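Local coordinates for protein serine protease pet (Escherichia coli, PDB 4OM9) that acts as a secreted autotransporter enterotoxin and serine protease, with a beta-helical passenger domain, and probably cleaves host alpha-fodrin, at residues Val261-Asn266 with Gly301-Lys306; Leu295-Gly300 with Gly314-Asp319; Ile655-Gly660 with Ser676-Thr681; Lys865-Gly870 with Val895-Asn900; Ala871-Leu876 with Asp904-Glu909. All coordinates share one frame; numbering follows the deposited sequence.

Interaction 1. Residues Val261-Asn266 with Gly301-Lys306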
# COMPACT_ATOMS: atom_id res chain seq x y z
N VAL A 261 24.95 -39.75 -8.53
CA VAL A 261 24.90 -40.77 -7.50
C VAL A 261 23.50 -41.34 -7.43
O VAL A 261 22.56 -40.69 -6.99
CB VAL A 261 25.29 -40.23 -6.13
CG1 VAL A 261 25.42 -41.39 -5.16
CG2 VAL A 261 26.61 -39.46 -6.23
N ASN A 262 23.38 -42.57 -7.91
CA ASN A 262 22.12 -43.28 -7.89
C ASN A 262 21.96 -44.03 -6.58
O ASN A 262 22.51 -45.12 -6.40
CB ASN A 262 22.02 -44.23 -9.07
CG ASN A 262 21.95 -43.50 -10.39
OD1 ASN A 262 21.00 -42.76 -10.64
ND2 ASN A 262 22.97 -43.69 -11.22
N ILE A 263 21.19 -43.44 -5.68
CA ILE A 263 20.99 -44.00 -4.36
C ILE A 263 19.79 -44.94 -4.38
O ILE A 263 19.82 -46.00 -3.76
CB ILE A 263 20.79 -42.90 -3.31
CG1 ILE A 263 21.97 -41.93 -3.35
CG2 ILE A 263 20.65 -43.50 -1.91
CD1 ILE A 263 21.95 -40.95 -2.20
N ASP A 264 18.74 -44.54 -5.10
CA ASP A 264 17.60 -45.41 -5.38
C ASP A 264 17.01 -46.04 -4.12
O ASP A 264 16.86 -47.26 -4.04
CB ASP A 264 18.01 -46.52 -6.36
CG ASP A 264 18.56 -45.99 -7.66
OD1 ASP A 264 19.31 -44.99 -7.63
OD2 ASP A 264 18.25 -46.56 -8.73
N ASN A 265 16.71 -45.21 -3.13
CA ASN A 265 16.13 -45.64 -1.85
C ASN A 265 17.07 -46.46 -0.97
O ASN A 265 16.67 -46.91 0.10
CB ASN A 265 14.85 -46.44 -2.08
CG ASN A 265 13.66 -45.56 -2.41
OD1 ASN A 265 13.73 -44.33 -2.30
ND2 ASN A 265 12.55 -46.18 -2.82
N ASN A 266 18.30 -46.66 -1.42
CA ASN A 266 19.26 -47.36 -0.58
C ASN A 266 20.00 -46.37 0.30
O ASN A 266 19.47 -45.32 0.66
CB ASN A 266 20.22 -48.18 -1.43
CG ASN A 266 19.51 -49.26 -2.22
OD1 ASN A 266 18.95 -50.19 -1.65
ND2 ASN A 266 19.52 -49.13 -3.55
N GLY A 301 16.60 -41.83 -0.82
CA GLY A 301 17.41 -42.71 0.00
C GLY A 301 18.14 -42.00 1.12
O GLY A 301 17.86 -40.86 1.44
N LYS A 302 19.10 -42.69 1.72
CA LYS A 302 19.82 -42.13 2.85
C LYS A 302 21.26 -41.87 2.48
O LYS A 302 21.86 -42.62 1.72
CB LYS A 302 19.73 -43.06 4.06
CG LYS A 302 20.53 -42.58 5.28
CD LYS A 302 20.59 -43.65 6.38
CE LYS A 302 21.62 -43.31 7.44
NZ LYS A 302 21.61 -44.28 8.58
N ILE A 303 21.78 -40.78 3.00
CA ILE A 303 23.17 -40.38 2.81
C ILE A 303 23.83 -40.38 4.17
O ILE A 303 23.44 -39.62 5.05
CB ILE A 303 23.29 -38.97 2.18
CG1 ILE A 303 22.79 -38.98 0.73
CG2 ILE A 303 24.73 -38.45 2.24
CD1 ILE A 303 22.89 -37.64 0.05
N SER A 304 24.83 -41.23 4.37
CA SER A 304 25.51 -41.26 5.66
C SER A 304 26.97 -40.86 5.58
O SER A 304 27.71 -41.38 4.76
CB SER A 304 25.41 -42.65 6.28
OG SER A 304 26.04 -42.65 7.54
N LEU A 305 27.38 -39.94 6.45
CA LEU A 305 28.76 -39.46 6.48
C LEU A 305 29.53 -40.08 7.66
O LEU A 305 29.07 -39.99 8.81
CB LEU A 305 28.78 -37.93 6.59
CG LEU A 305 28.77 -37.08 5.31
CD1 LEU A 305 27.86 -37.68 4.26
CD2 LEU A 305 28.38 -35.66 5.64
N LYS A 306 30.67 -40.72 7.36
CA LYS A 306 31.53 -41.33 8.38
C LYS A 306 32.51 -40.33 8.98
O LYS A 306 33.27 -40.66 9.89
CB LYS A 306 32.34 -42.50 7.81
CG LYS A 306 31.60 -43.37 6.83
CD LYS A 306 32.53 -43.79 5.69
CE LYS A 306 33.31 -45.05 5.99
NZ LYS A 306 34.12 -45.44 4.81
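Ile263 reaches across to Gly301 and Ile303 with two different branches. Its CG2 methyl rests 3.8 Å from Gly301 CA. The other branch stands beside the backbone N (chi1 -55°) and carries CD1 to within 3.6 Å of Ile303 CG1, the two side chains crossing at about a right angle. Both isoleucines also lie against Phe297 of strand 294-298, so their meeting belongs to the buried interior. After Ile263 the chain reverses through a type I' turn closed by the backbone bond from Asn266 N to Ile263 O. Within the turn, Asn265 points its CB away, yet its backbone is close: Asn265 CA lies 3.7 Å from Gly301 CA. Gly301 has a phi of 122°, which calls for glycine; Asn266 O also lies 3.4 Å from Gly301 CA. Asn266 then supplies the one hydrogen bond between the segments, a nearly straight bond (170° at the hydrogen) in which Lys302 N donates to Asn266 O over 2.9 Å. The lysine chain extends away from the contact. A strand leaving one sheet, a type I' turn packed on Gly301 and the start of a strand in the next sheet form a corner of the right-handed parallel beta-helix of autotransporter passenger domains.

Interaction 2. Residues Leu295-Gly300 with Gly314-Asp319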
# COMPACT_ATOMS: atom_id res chain seq x y z
N LEU A 295 27.81 -33.58 -6.30
CA LEU A 295 27.23 -34.89 -6.12
C LEU A 295 25.76 -34.75 -6.42
O LEU A 295 25.01 -34.17 -5.63
CB LEU A 295 27.48 -35.44 -4.72
CG LEU A 295 28.95 -35.51 -4.32
CD1 LEU A 295 29.14 -36.22 -2.96
CD2 LEU A 295 29.76 -36.21 -5.41
N VAL A 296 25.34 -35.29 -7.56
CA VAL A 296 23.97 -35.16 -8.02
C VAL A 296 23.23 -36.44 -7.68
O VAL A 296 23.35 -37.45 -8.38
CB VAL A 296 23.92 -34.89 -9.53
CG1 VAL A 296 22.50 -34.65 -9.99
CG2 VAL A 296 24.80 -33.70 -9.87
N PHE A 297 22.47 -36.37 -6.58
CA PHE A 297 21.78 -37.53 -6.01
C PHE A 297 20.45 -37.79 -6.68
O PHE A 297 19.72 -36.86 -6.99
CB PHE A 297 21.57 -37.33 -4.51
CG PHE A 297 22.84 -37.14 -3.74
CD1 PHE A 297 23.72 -38.20 -3.56
CD2 PHE A 297 23.16 -35.91 -3.19
CE1 PHE A 297 24.89 -38.05 -2.85
CE2 PHE A 297 24.34 -35.75 -2.47
CZ PHE A 297 25.21 -36.82 -2.31
N SER A 298 20.11 -39.05 -6.88
CA SER A 298 18.83 -39.38 -7.49
C SER A 298 18.25 -40.66 -6.90
O SER A 298 18.98 -41.48 -6.36
CB SER A 298 18.97 -39.52 -9.01
OG SER A 298 19.99 -40.46 -9.33
N GLY A 299 16.93 -40.79 -6.98
CA GLY A 299 16.24 -41.99 -6.53
C GLY A 299 15.75 -41.95 -5.09
O GLY A 299 15.01 -42.83 -4.67
N GLY A 300 16.17 -40.93 -4.34
CA GLY A 300 15.85 -40.86 -2.92
C GLY A 300 16.80 -41.74 -2.13
O GLY A 300 17.71 -42.35 -2.70
N GLY A 314 32.53 -28.37 -5.14
CA GLY A 314 31.28 -29.09 -5.35
C GLY A 314 30.27 -28.88 -4.22
O GLY A 314 30.64 -28.38 -3.16
N GLY A 315 29.02 -29.27 -4.46
CA GLY A 315 27.98 -29.28 -3.44
C GLY A 315 26.92 -30.34 -3.72
O GLY A 315 27.05 -31.11 -4.68
N PHE A 316 25.86 -30.36 -2.91
CA PHE A 316 24.79 -31.35 -3.04
C PHE A 316 23.67 -30.91 -3.96
O PHE A 316 23.08 -29.84 -3.78
CB PHE A 316 24.18 -31.69 -1.67
CG PHE A 316 25.07 -32.52 -0.79
CD1 PHE A 316 26.20 -33.14 -1.29
CD2 PHE A 316 24.74 -32.70 0.56
CE1 PHE A 316 27.01 -33.92 -0.46
CE2 PHE A 316 25.55 -33.47 1.40
CZ PHE A 316 26.68 -34.08 0.89
N ILE A 317 23.34 -31.75 -4.93
CA ILE A 317 22.22 -31.48 -5.81
C ILE A 317 21.28 -32.66 -5.77
O ILE A 317 21.70 -33.79 -5.95
CB ILE A 317 22.68 -31.20 -7.25
CG1 ILE A 317 23.54 -29.93 -7.31
CG2 ILE A 317 21.48 -31.12 -8.20
CD1 ILE A 317 23.98 -29.54 -8.78
N PHE A 318 19.99 -32.38 -5.54
CA PHE A 318 18.99 -33.42 -5.39
C PHE A 318 17.97 -33.33 -6.50
O PHE A 318 17.62 -32.24 -6.92
CB PHE A 318 18.29 -33.31 -4.04
CG PHE A 318 19.18 -33.59 -2.87
CD1 PHE A 318 19.95 -32.58 -2.32
CD2 PHE A 318 19.27 -34.87 -2.34
CE1 PHE A 318 20.78 -32.85 -1.25
CE2 PHE A 318 20.09 -35.13 -1.29
CZ PHE A 318 20.84 -34.13 -0.74
N ASP A 319 17.47 -34.48 -6.96
CA ASP A 319 16.47 -34.51 -8.02
C ASP A 319 15.10 -34.15 -7.46
O ASP A 319 14.99 -33.66 -6.34
CB ASP A 319 16.45 -35.88 -8.71
CG ASP A 319 16.07 -36.99 -7.76
OD1 ASP A 319 16.10 -36.77 -6.54
OD2 ASP A 319 15.74 -38.10 -8.23
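Leu295, Val296 and Phe297 pair with Phe316, Ile317 and Phe318 as in-register parallel strands, neighbouring rungs of the parallel beta-helix, whose short axes run 27° apart. Leu295 N donates to Gly315 O, Ile317 N to Leu295 O at 3.0 Å, and Phe297 N to Ile317 O at 2.8 Å, before the pairing weakens at Asp319 N to Phe297 O. Strand 258-262 bonds to the other edge of 295-298, so it is the middle one of three parallel strands.

Aromatic contacts fill the inner face. Phe297 CE2, at the edge of its ring, lies 3.4 Å from Phe316 CD1 and over the Phe316 face, a T-shaped pair with planes 75° apart. Phe318 runs alongside Phe297 in a more oblique relation, Phe297 CD2 sitting over the Phe318 face 3.7 Å from CE2 of that ring. Phe297 CG stands beside its backbone N (chi1 -60°), which brings the ring against both Phe316 and Phe318. Phe336 stacks on Phe316, and Tyr324 meets Phe318 edge-to-face, carrying the aromatic cluster beyond the two segments.

The other apolar contacts are lighter. Leu295 CD1 approaches the edge of Phe316 on the inner side, while on the outer face Val296 CG1 and Ile317 CG2 lie side by side 4.1 Å apart.

Polar contacts gather at the C-terminal ends. Asp319 OD1 is hydrogen-bonded to Tyr324 OH, and Gly299 N donates to Asp319 OD2 over 3.2 Å, meeting that oxygen from above the carboxylate plane.

Interaction 3. Residues Ile655-Gly660 with Ser676-Thr681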
# COMPACT_ATOMS: atom_id res chain seq x y z
N ILE A 655 -15.84 2.40 15.13
CA ILE A 655 -15.00 2.86 16.23
C ILE A 655 -15.71 2.85 17.60
O ILE A 655 -16.71 3.56 17.84
CB ILE A 655 -14.48 4.29 15.95
CG1 ILE A 655 -13.82 4.38 14.55
CG2 ILE A 655 -13.52 4.73 17.04
CD1 ILE A 655 -12.95 5.62 14.32
N MET A 656 -15.19 2.03 18.50
CA MET A 656 -15.59 2.05 19.91
C MET A 656 -14.45 2.63 20.74
O MET A 656 -13.39 2.02 20.86
CB MET A 656 -15.93 0.66 20.42
CG MET A 656 -16.87 -0.11 19.53
SD MET A 656 -16.88 -1.87 19.92
CE MET A 656 -18.10 -2.47 18.74
N ALA A 657 -14.68 3.79 21.33
CA ALA A 657 -13.61 4.50 22.01
C ALA A 657 -14.04 5.01 23.39
O ALA A 657 -15.19 5.31 23.63
CB ALA A 657 -13.12 5.67 21.13
N THR A 658 -13.08 5.11 24.29
CA THR A 658 -13.30 5.72 25.59
C THR A 658 -12.19 6.75 25.79
O THR A 658 -11.01 6.42 25.67
CB THR A 658 -13.29 4.67 26.73
OG1 THR A 658 -14.41 3.78 26.57
CG2 THR A 658 -13.38 5.34 28.09
N ASP A 659 -12.58 8.00 26.06
CA ASP A 659 -11.63 9.12 26.17
C ASP A 659 -10.72 9.27 24.95
O ASP A 659 -11.07 8.84 23.85
CB ASP A 659 -10.80 8.96 27.43
CG ASP A 659 -11.66 8.99 28.69
OD1 ASP A 659 -12.45 9.95 28.87
OD2 ASP A 659 -11.57 8.04 29.49
N GLY A 660 -9.57 9.91 25.14
CA GLY A 660 -8.63 10.19 24.06
C GLY A 660 -9.22 11.21 23.10
O GLY A 660 -9.97 12.11 23.52
N SER A 676 -20.69 2.74 15.77
CA SER A 676 -19.68 3.49 16.51
C SER A 676 -20.20 4.05 17.83
O SER A 676 -21.30 4.60 17.91
CB SER A 676 -19.14 4.64 15.64
OG SER A 676 -18.23 4.15 14.67
N SER A 677 -19.38 3.91 18.86
CA SER A 677 -19.73 4.37 20.19
C SER A 677 -18.58 5.16 20.82
O SER A 677 -17.53 4.60 21.13
CB SER A 677 -20.13 3.17 21.06
OG SER A 677 -19.54 3.26 22.34
N LEU A 678 -18.76 6.46 20.97
CA LEU A 678 -17.75 7.33 21.56
C LEU A 678 -18.20 7.85 22.93
O LEU A 678 -19.23 8.54 23.05
CB LEU A 678 -17.45 8.49 20.63
CG LEU A 678 -16.57 8.35 19.38
CD1 LEU A 678 -16.41 6.90 18.88
CD2 LEU A 678 -17.06 9.25 18.24
N ASP A 679 -17.45 7.50 23.97
CA ASP A 679 -17.78 7.96 25.31
C ASP A 679 -16.69 8.88 25.82
O ASP A 679 -15.60 8.43 26.12
CB ASP A 679 -17.96 6.78 26.26
CG ASP A 679 -18.39 7.22 27.64
OD1 ASP A 679 -18.82 8.38 27.79
OD2 ASP A 679 -18.31 6.41 28.59
N ARG A 680 -17.01 10.17 25.93
CA ARG A 680 -16.03 11.19 26.29
C ARG A 680 -14.92 11.23 25.24
O ARG A 680 -13.77 11.55 25.52
CB ARG A 680 -15.46 10.93 27.70
CG ARG A 680 -16.54 10.60 28.72
CD ARG A 680 -16.01 10.49 30.14
NE ARG A 680 -15.02 9.44 30.32
CZ ARG A 680 -15.30 8.14 30.41
NH1 ARG A 680 -16.55 7.71 30.31
NH2 ARG A 680 -14.33 7.26 30.59
N THR A 681 -15.30 10.90 24.02
CA THR A 681 -14.35 10.84 22.92
C THR A 681 -14.63 11.86 21.82
O THR A 681 -15.43 11.62 20.92
CB THR A 681 -14.29 9.40 22.32
OG1 THR A 681 -13.76 8.48 23.29
CG2 THR A 681 -13.42 9.36 21.03
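Asp659 and Arg680 form a salt bridge at the C-terminal end of two strands. Asp659 turns away at CB, but its carboxylate swings back, so that Arg680 NH2 bonds to Asp659 OD2 at 3.1 Å and Arg680 NE bonds weakly to Asp659 OD1 at 3.0 Å. The planes of the two flat groups stand 63° apart. A bend at chi3 (-62°) folds the arginine back, and its NH1 also pairs with Asp679 OD2 at 2.8 Å, so the guanidinium joins two carboxylates. Asp679 OD1 is held in turn by Thr700 OG1. Thr658 CG2 lies alongside, 3.3 Å from Arg680 NH2.

Next to this network, the hydroxyl of Thr681 donates to Asp659 O over 2.8 Å, while its methyl packs on Ala657 CB. The Leu678 and Ile655 side chains meet at an oblique angle through CD1 and CG2 on this same buried face, which Ile662 also lines. At the other end the Ser676 hydroxyl takes the place of a strand carbonyl, accepting from Ile655 N at 3.0 Å. Between these ends Ser677 N, Ala657 N, Asp679 N and Asp659 N donate in turn across the gap. In-register parallel pairing with an apolar inner face is characteristic of successive coils of a parallel beta-helix.

Interaction 4. Residues Lys865-Gly870 with Val895-Asn900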
# COMPACT_ATOMS: atom_id res chain seq x y z
N LYS A 865 -38.00 36.38 8.26
CA LYS A 865 -37.71 37.81 8.35
C LYS A 865 -37.69 38.49 6.98
O LYS A 865 -38.14 39.63 6.86
CB LYS A 865 -36.37 38.02 9.06
CG LYS A 865 -36.19 39.41 9.65
CD LYS A 865 -34.97 39.49 10.54
CE LYS A 865 -33.69 39.68 9.74
NZ LYS A 865 -33.59 41.05 9.16
N ASN A 866 -37.17 37.81 5.97
CA ASN A 866 -37.00 38.41 4.65
C ASN A 866 -37.70 37.67 3.51
O ASN A 866 -37.23 37.65 2.37
CB ASN A 866 -35.51 38.57 4.33
CG ASN A 866 -34.87 39.70 5.12
OD1 ASN A 866 -35.40 40.81 5.17
ND2 ASN A 866 -33.74 39.42 5.74
N LYS A 867 -38.83 37.04 3.84
CA LYS A 867 -39.84 36.63 2.86
C LYS A 867 -39.41 35.62 1.79
O LYS A 867 -38.52 34.80 2.02
CB LYS A 867 -40.41 37.87 2.17
CG LYS A 867 -41.43 38.65 3.01
CD LYS A 867 -40.79 39.43 4.14
CE LYS A 867 -39.93 40.57 3.63
NZ LYS A 867 -40.75 41.64 2.99
N LEU A 868 -40.06 35.72 0.64
CA LEU A 868 -39.97 34.74 -0.45
C LEU A 868 -40.36 33.34 0.03
O LEU A 868 -39.54 32.62 0.60
CB LEU A 868 -38.57 34.71 -1.06
CG LEU A 868 -38.41 33.69 -2.20
CD1 LEU A 868 -39.46 33.91 -3.28
CD2 LEU A 868 -37.01 33.75 -2.79
N GLU A 869 -41.62 32.97 -0.21
CA GLU A 869 -42.13 31.67 0.19
C GLU A 869 -42.57 30.86 -1.02
O GLU A 869 -42.26 31.23 -2.16
CB GLU A 869 -43.28 31.82 1.19
CG GLU A 869 -42.85 32.22 2.60
CD GLU A 869 -42.29 33.63 2.69
OE1 GLU A 869 -41.66 33.96 3.71
OE2 GLU A 869 -42.48 34.42 1.74
N GLY A 870 -43.30 29.77 -0.79
CA GLY A 870 -43.63 28.84 -1.87
C GLY A 870 -45.09 28.43 -1.98
O GLY A 870 -45.96 28.99 -1.32
N VAL A 895 -46.24 34.12 12.65
CA VAL A 895 -45.07 34.49 11.83
C VAL A 895 -44.82 35.99 11.87
O VAL A 895 -45.51 36.73 12.58
CB VAL A 895 -45.21 34.05 10.35
CG1 VAL A 895 -45.61 32.58 10.22
CG2 VAL A 895 -46.18 34.94 9.63
N LYS A 896 -43.83 36.44 11.10
CA LYS A 896 -43.46 37.86 11.04
C LYS A 896 -42.73 38.22 9.74
O LYS A 896 -41.59 38.68 9.78
CB LYS A 896 -42.58 38.25 12.24
CG LYS A 896 -43.34 38.85 13.42
CD LYS A 896 -42.38 39.60 14.34
CE LYS A 896 -43.10 40.20 15.53
NZ LYS A 896 -43.53 39.17 16.52
N ALA A 897 -43.39 38.03 8.60
CA ALA A 897 -42.81 38.38 7.30
C ALA A 897 -43.42 39.67 6.76
O ALA A 897 -44.55 39.68 6.27
CB ALA A 897 -43.02 37.25 6.31
N PRO A 898 -42.65 40.78 6.84
CA PRO A 898 -43.10 42.13 6.46
C PRO A 898 -43.53 42.27 5.00
O PRO A 898 -42.82 41.82 4.10
CB PRO A 898 -41.87 43.00 6.75
CG PRO A 898 -40.72 42.05 6.80
CD PRO A 898 -41.28 40.79 7.36
N GLU A 899 -44.69 42.89 4.79
CA GLU A 899 -45.26 43.15 3.46
C GLU A 899 -45.53 41.87 2.66
O GLU A 899 -46.63 41.68 2.14
CB GLU A 899 -44.35 44.09 2.66
CG GLU A 899 -44.66 44.15 1.17
CD GLU A 899 -43.66 43.36 0.35
OE1 GLU A 899 -42.52 43.17 0.82
OE2 GLU A 899 -44.01 42.93 -0.77
N ASN A 900 -44.51 41.02 2.56
CA ASN A 900 -44.59 39.70 1.94
C ASN A 900 -44.84 39.73 0.44
O ASN A 900 -45.54 40.60 -0.08
CB ASN A 900 -45.67 38.86 2.62
CG ASN A 900 -45.42 37.37 2.48
OD1 ASN A 900 -44.28 36.94 2.29
ND2 ASN A 900 -46.48 36.58 2.57
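The backbones of Lys865-Gly870 and Val895-Asn900 pass each other without forming regular strands, and they come closest where Lys865 CA is 5.2 Å from Ala897 CA. Lys865 meets Pro898 through its backbone, its carbonyl O lying 3.4 Å from Pro898 CD.

Lys867 carries most of the contact. Its chain is bent at chi2, chi3 and chi4, each near +70°, and curls over the proline instead of stretching out. Lys867 CD touches Pro898 CD at 3.5 Å and Ala897 CB at 3.8 Å, while Lys867 CG lies 3.4 Å from Asn900 OD1. The ammonium end then forms a salt bridge from Lys867 NZ to Glu899 OE1 at 3.2 Å, the two side chains crossing at about a right angle. NZ is also directed at the carbonyl O of Pro898, but that separation is modelled too short for its exact geometry to be trusted.

This region belongs to the C-terminal part of the passenger domain, where the stalk probably continues as beta-helix coils although the model has few regular strands. Lys865 bonds through its backbone to Val840, and Ala897 to Ser931, consistent with links between successive coils.

Glu869 faces Asn900 across the contact. As modelled, Glu869 OE2 and Asn900 OD1 are both acceptors 3.1 Å apart, their flat groups tilted 74° from each other. Glu869 OE1, buried by the contact, has no partner in the model.

Interaction 5. Residues Ala871-Leu876 with Asp904-Glu909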
# COMPACT_ATOMS: atom_id res chain seq x y z
N ALA A 871 -45.36 27.44 -2.84
CA ALA A 871 -46.72 27.00 -3.13
C ALA A 871 -47.19 25.89 -2.18
O ALA A 871 -46.38 25.11 -1.67
CB ALA A 871 -46.82 26.53 -4.58
N ASN A 872 -48.51 25.85 -1.95
CA ASN A 872 -49.20 24.89 -1.07
C ASN A 872 -49.01 25.15 0.42
O ASN A 872 -49.73 25.94 1.02
CB ASN A 872 -48.79 23.45 -1.40
CG ASN A 872 -49.93 22.64 -1.98
OD1 ASN A 872 -50.75 22.09 -1.24
ND2 ASN A 872 -50.00 22.57 -3.30
N ASN A 873 -48.05 24.44 1.03
CA ASN A 873 -47.74 24.55 2.46
C ASN A 873 -48.90 24.20 3.39
O ASN A 873 -49.98 23.83 2.94
CB ASN A 873 -47.24 25.96 2.80
CG ASN A 873 -45.98 26.33 2.04
OD1 ASN A 873 -45.39 25.50 1.35
ND2 ASN A 873 -45.55 27.58 2.17
N LEU A 874 -48.65 24.32 4.70
CA LEU A 874 -49.62 23.96 5.72
C LEU A 874 -49.24 24.49 7.11
O LEU A 874 -48.58 23.79 7.87
CB LEU A 874 -49.79 22.44 5.80
CG LEU A 874 -51.07 21.87 5.20
CD1 LEU A 874 -51.37 20.50 5.79
CD2 LEU A 874 -52.25 22.83 5.39
N LEU A 875 -49.67 25.70 7.44
CA LEU A 875 -49.36 26.27 8.75
C LEU A 875 -50.42 25.88 9.77
O LEU A 875 -51.36 26.63 10.03
CB LEU A 875 -49.25 27.79 8.66
CG LEU A 875 -48.52 28.53 9.79
CD1 LEU A 875 -47.63 29.63 9.24
CD2 LEU A 875 -49.51 29.10 10.80
N LEU A 876 -50.14 24.86 10.63
CA LEU A 876 -50.99 24.30 11.78
C LEU A 876 -50.77 24.60 13.37
O LEU A 876 -50.29 25.67 13.66
CB LEU A 876 -51.06 22.80 11.61
CG LEU A 876 -51.68 22.31 10.32
CD1 LEU A 876 -52.92 23.12 10.04
CD2 LEU A 876 -50.73 22.38 9.15
N ASP A 904 -50.97 33.47 -0.24
CA ASP A 904 -51.35 32.09 -0.48
C ASP A 904 -50.14 31.16 -0.42
O ASP A 904 -49.97 30.27 -1.26
CB ASP A 904 -52.04 31.96 -1.84
CG ASP A 904 -51.41 32.84 -2.89
OD1 ASP A 904 -50.18 33.05 -2.84
OD2 ASP A 904 -52.15 33.36 -3.76
N VAL A 905 -49.28 31.38 0.57
CA VAL A 905 -48.12 30.54 0.81
C VAL A 905 -48.41 29.63 2.00
O VAL A 905 -47.50 29.04 2.57
CB VAL A 905 -46.86 31.38 1.05
CG1 VAL A 905 -46.51 32.15 -0.21
CG2 VAL A 905 -47.07 32.33 2.22
N PHE A 906 -49.68 29.56 2.38
CA PHE A 906 -50.20 28.59 3.34
C PHE A 906 -51.67 28.32 3.00
O PHE A 906 -52.55 28.50 3.84
CB PHE A 906 -50.07 29.09 4.78
CG PHE A 906 -48.65 29.38 5.20
CD1 PHE A 906 -47.82 28.36 5.63
CD2 PHE A 906 -48.15 30.67 5.14
CE1 PHE A 906 -46.51 28.63 6.01
CE2 PHE A 906 -46.84 30.94 5.52
CZ PHE A 906 -46.03 29.92 5.95
N LYS A 907 -51.91 27.89 1.76
CA LYS A 907 -53.24 27.78 1.16
C LYS A 907 -54.30 27.11 2.04
O LYS A 907 -53.98 26.29 2.91
CB LYS A 907 -53.15 27.03 -0.18
CG LYS A 907 -54.36 27.24 -1.09
CD LYS A 907 -54.35 26.29 -2.28
CE LYS A 907 -55.62 26.44 -3.11
NZ LYS A 907 -55.61 25.55 -4.30
N THR A 908 -55.56 27.47 1.81
CA THR A 908 -56.68 26.99 2.61
C THR A 908 -57.09 25.55 2.27
O THR A 908 -57.78 25.30 1.29
CB THR A 908 -57.92 27.89 2.44
OG1 THR A 908 -57.54 29.26 2.61
CG2 THR A 908 -58.98 27.53 3.47
N GLU A 909 -56.64 24.62 3.12
CA GLU A 909 -56.99 23.21 2.99
C GLU A 909 -57.86 22.78 4.16
O GLU A 909 -57.37 22.59 5.27
CB GLU A 909 -55.72 22.35 2.92
CG GLU A 909 -54.66 22.85 1.95
CD GLU A 909 -55.01 22.60 0.50
OE1 GLU A 909 -54.28 23.10 -0.39
OE2 GLU A 909 -56.02 21.91 0.23
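Leu875 and Phe906 form the apolar centre of this contact near the C-terminal end of the passenger domain's elongated stalk, where the beta-helical fold probably persists in irregular coils. The touching parts of the two segments run 84° apart, so the chains cross instead of pairing as strands.

Leu875 holds CG opposite its backbone N (chi1 -162°), which brings one methyl above the aromatic ring. Leu875 CD1 sits 3.7 Å from the Phe906 ring centroid and 16° off the ring normal, a CH-pi contact over the face. Its CB also presses on the same residue, 3.4 Å from Phe906 CD1. On the opposite side of the ring Asn873 CB comes in near the rim, 3.8 Å from Phe906 CD1. The Phe906 ring also meets Trp933 edge-to-face. Behind Leu875 lie Leu894 and Val895, which continue the apolar packing.

Leu874 begins by pointing away at CB, yet its branch turns back until Leu874 CD2 is 4.2 Å from Glu909 CG, the aliphatic part of a chain bent at chi2. The Lys907 side chain is extended throughout and leads away, leaving mainly its backbone to make the contact. Asn872 and Asn873 both have positive phi, a pair of kinks that offers the Asn872 carbonyl to the other segment. Lys907 N donates to Asn872 O at 3.0 Å.

Overall arrangement
Interactions 1 and 2 share one corner of the beta-helix. Their centres are 10 Å apart, their segments alternate along the chain, and strands 258-262 and 294-298 are neighbours in one parallel sheet, joined by probable hydrogen bonds of Val261 N to Val296 O and of Ser298 N to Val261 O. Interaction 3 follows along the chain, with its centre 62 Å from that of interaction 2. Interactions 4 and 5 come last, with centres 14 Å apart, alternating segments and contact through Glu869 and Val905 and through Val895 and Leu875. Their centres lie 103 and 101 Å from that of interaction 1. The five contacts thus sample a long stalk, from coils at one end to its irregular C-terminal end.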